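Local coordinates for short-chain type dehydrogenase/reductase (Mycobacterium ulcerans, PDB 3SVT), which probably catalyses an NAD-dependent oxidation or reduction, as a member of the short-chain dehydrogenase/reductase family whose exact substrate is not established, at residues 35-40 / 62-67. Sequence-based numbering, arbitrary orientation.
Sequences GASVMI and GGAIRY
Ala36 and Ala64 open a ladder in which the 35-40 and 62-67 backbones exchange four hydrogen bonds. Ala64 N gives to Ala36 O at 3.1 Å, followed by Val38 N to Ala64 O, Arg66 N to Val38 O and Ile40 N to Arg66 O. Val38 thus bonds through both its N and its O and bridges the two residues that flank Ile65, the pattern of parallel strands. Ser37 and Met39 direct their backbone hydrogen bonds to the other neighbour, to Arg12, Tyr14 and Val16, in and just before strand 13-17, so that strand 37-42 is hydrogen-bonded on both sides. CA-H...O contacts lie between the rungs, among them Ile65 CA to Val38 O at 3.3 Å.

Apolar contact is concentrated on the face of Val38, Ile40, Ile65 and Tyr67. With CG1 of Ile65 anti to the backbone N (chi1 -178°), its CD1 reaches across the strand gap, 4.0 Å from Val38 CB and 4.1 Å from Ile40 CG1. The latter atom also meets Tyr67 CB at 3.9 Å, but the ring of Tyr67 turns from this strand, and the side chain packs on Leu48 and Val52 of helix 45-57, which also covers Ile40.

On the other face, Ser37 OG touches Ala64 CB at 3.4 Å. Farther along, the Met39 chain bends at its last torsion (chi3 -80°), and its CE rests over one face of the Arg66 guanidinium, near the rim and 3.8 Å from NE. Trp88 of helix 75-89 adds a cation-pi contact to Arg66 and packs on Ser37 and Ala64.

A Schellman motif at Gly35 ends helix 22-33 just before strand 37-42. Strand 37-42, helix 45-57 and strand 64-69 then form a beta-alpha-beta unit, one of the building blocks of the Rossmann fold in short-chain dehydrogenases/reductases.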
loop_
_atom_site.group_PDB
_atom_site.type_symbol
_atom_site.label_atom_id
_atom_site.label_comp_id
_atom_site.label_asym_id
_atom_site.label_seq_id
_atom_site.Cartn_x
_atom_site.Cartn_y
_atom_site.Cartn_z
ATOM N N GLY B 35 -32.985 14.782 5.420
ATOM C CA GLY B 35 -33.627 15.049 6.710
ATOM C C GLY B 35 -32.685 15.317 7.882
ATOM O O GLY B 35 -33.127 15.363 9.043
ATOM N N ALA B 36 -31.403 15.507 7.587
ATOM C CA ALA B 36 -30.404 15.818 8.618
ATOM C C ALA B 36 -30.337 17.315 8.961
ATOM O O ALA B 36 -30.726 18.182 8.157
ATOM C CB ALA B 36 -29.009 15.337 8.189
ATOM N N SER B 37 -29.822 17.584 10.168
ATOM C CA SER B 37 -29.351 18.912 10.562
ATOM C C SER B 37 -27.861 19.044 10.273
ATOM O O SER B 37 -27.045 18.224 10.704
ATOM C CB SER B 37 -29.611 19.154 12.048
ATOM O OG SER B 37 -30.999 19.286 12.272
ATOM N N VAL B 38 -27.512 20.083 9.530
ATOM C CA VAL B 38 -26.149 20.329 9.165
ATOM C C VAL B 38 -25.730 21.742 9.601
ATOM O O VAL B 38 -26.495 22.693 9.444
ATOM C CB VAL B 38 -25.965 20.201 7.657
ATOM C CG1 VAL B 38 -24.481 20.435 7.281
ATOM C CG2 VAL B 38 -26.438 18.820 7.176
ATOM N N MET B 39 -24.524 21.853 10.152
ATOM C CA MET B 39 -23.809 23.117 10.241
ATOM C C MET B 39 -22.652 23.075 9.245
ATOM O O MET B 39 -21.795 22.162 9.298
ATOM C CB MET B 39 -23.257 23.361 11.647
ATOM C CG MET B 39 -22.735 24.784 11.840
ATOM S SD MET B 39 -21.977 25.085 13.452
ATOM C CE MET B 39 -23.458 25.340 14.439
ATOM N N ILE B 40 -22.652 24.032 8.327
ATOM C CA ILE B 40 -21.532 24.258 7.420
ATOM C C ILE B 40 -20.621 25.360 7.963
ATOM O O ILE B 40 -21.087 26.418 8.374
ATOM C CB ILE B 40 -21.959 24.635 5.991
ATOM C CG1 ILE B 40 -22.939 25.836 5.976
ATOM C CG2 ILE B 40 -22.577 23.417 5.294
ATOM C CD1 ILE B 40 -23.291 26.329 4.562
ATOM N N GLY B 62 -37.744 17.665 6.610
ATOM C CA GLY B 62 -37.312 17.764 8.009
ATOM C C GLY B 62 -35.897 18.276 8.211
ATOM O O GLY B 62 -35.431 18.368 9.349
ATOM N N GLY B 63 -35.217 18.601 7.113
ATOM C CA GLY B 63 -33.825 19.043 7.166
ATOM C C GLY B 63 -33.669 20.416 7.816
ATOM O O GLY B 63 -34.624 21.184 7.905
ATOM N N ALA B 64 -32.465 20.704 8.301
ATOM C CA ALA B 64 -32.146 21.992 8.927
ATOM C C ALA B 64 -30.723 22.367 8.550
ATOM O O ALA B 64 -29.874 21.483 8.374
ATOM C CB ALA B 64 -32.284 21.901 10.437
ATOM N N ILE B 65 -30.460 23.664 8.423
ATOM C CA ILE B 65 -29.149 24.138 8.006
ATOM C C ILE B 65 -28.786 25.414 8.755
ATOM O O ILE B 65 -29.645 26.290 8.954
ATOM C CB ILE B 65 -29.101 24.380 6.482
ATOM C CG1 ILE B 65 -27.712 24.830 6.023
ATOM C CG2 ILE B 65 -30.126 25.442 6.064
ATOM C CD1 ILE B 65 -26.571 23.879 6.339
ATOM N N ARG B 66 -27.511 25.489 9.155
ATOM C CA ARG B 66 -26.917 26.607 9.892
ATOM C C ARG B 66 -25.511 26.857 9.372
ATOM O O ARG B 66 -24.911 25.972 8.761
ATOM C CB ARG B 66 -26.759 26.270 11.370
ATOM C CG ARG B 66 -28.018 26.171 12.145
ATOM C CD ARG B 66 -27.741 25.809 13.618
ATOM N NE ARG B 66 -26.918 26.799 14.316
ATOM C CZ ARG B 66 -26.763 26.867 15.634
ATOM N NH1 ARG B 66 -27.381 26.006 16.440
ATOM N NH2 ARG B 66 -25.989 27.811 16.155
ATOM N N TYR B 67 -24.963 28.033 9.660
ATOM C CA TYR B 67 -23.553 28.308 9.369
ATOM C C TYR B 67 -22.836 29.043 10.511
ATOM O O TYR B 67 -23.465 29.720 11.308
ATOM C CB TYR B 67 -23.404 29.071 8.069
ATOM C CG TYR B 67 -23.680 30.554 8.175
ATOM C CD1 TYR B 67 -22.631 31.487 8.173
ATOM C CD2 TYR B 67 -24.977 31.034 8.270
ATOM C CE1 TYR B 67 -22.877 32.846 8.249
ATOM C CE2 TYR B 67 -25.228 32.394 8.354
ATOM C CZ TYR B 67 -24.177 33.287 8.349
ATOM O OH TYR B 67 -24.433 34.629 8.437
#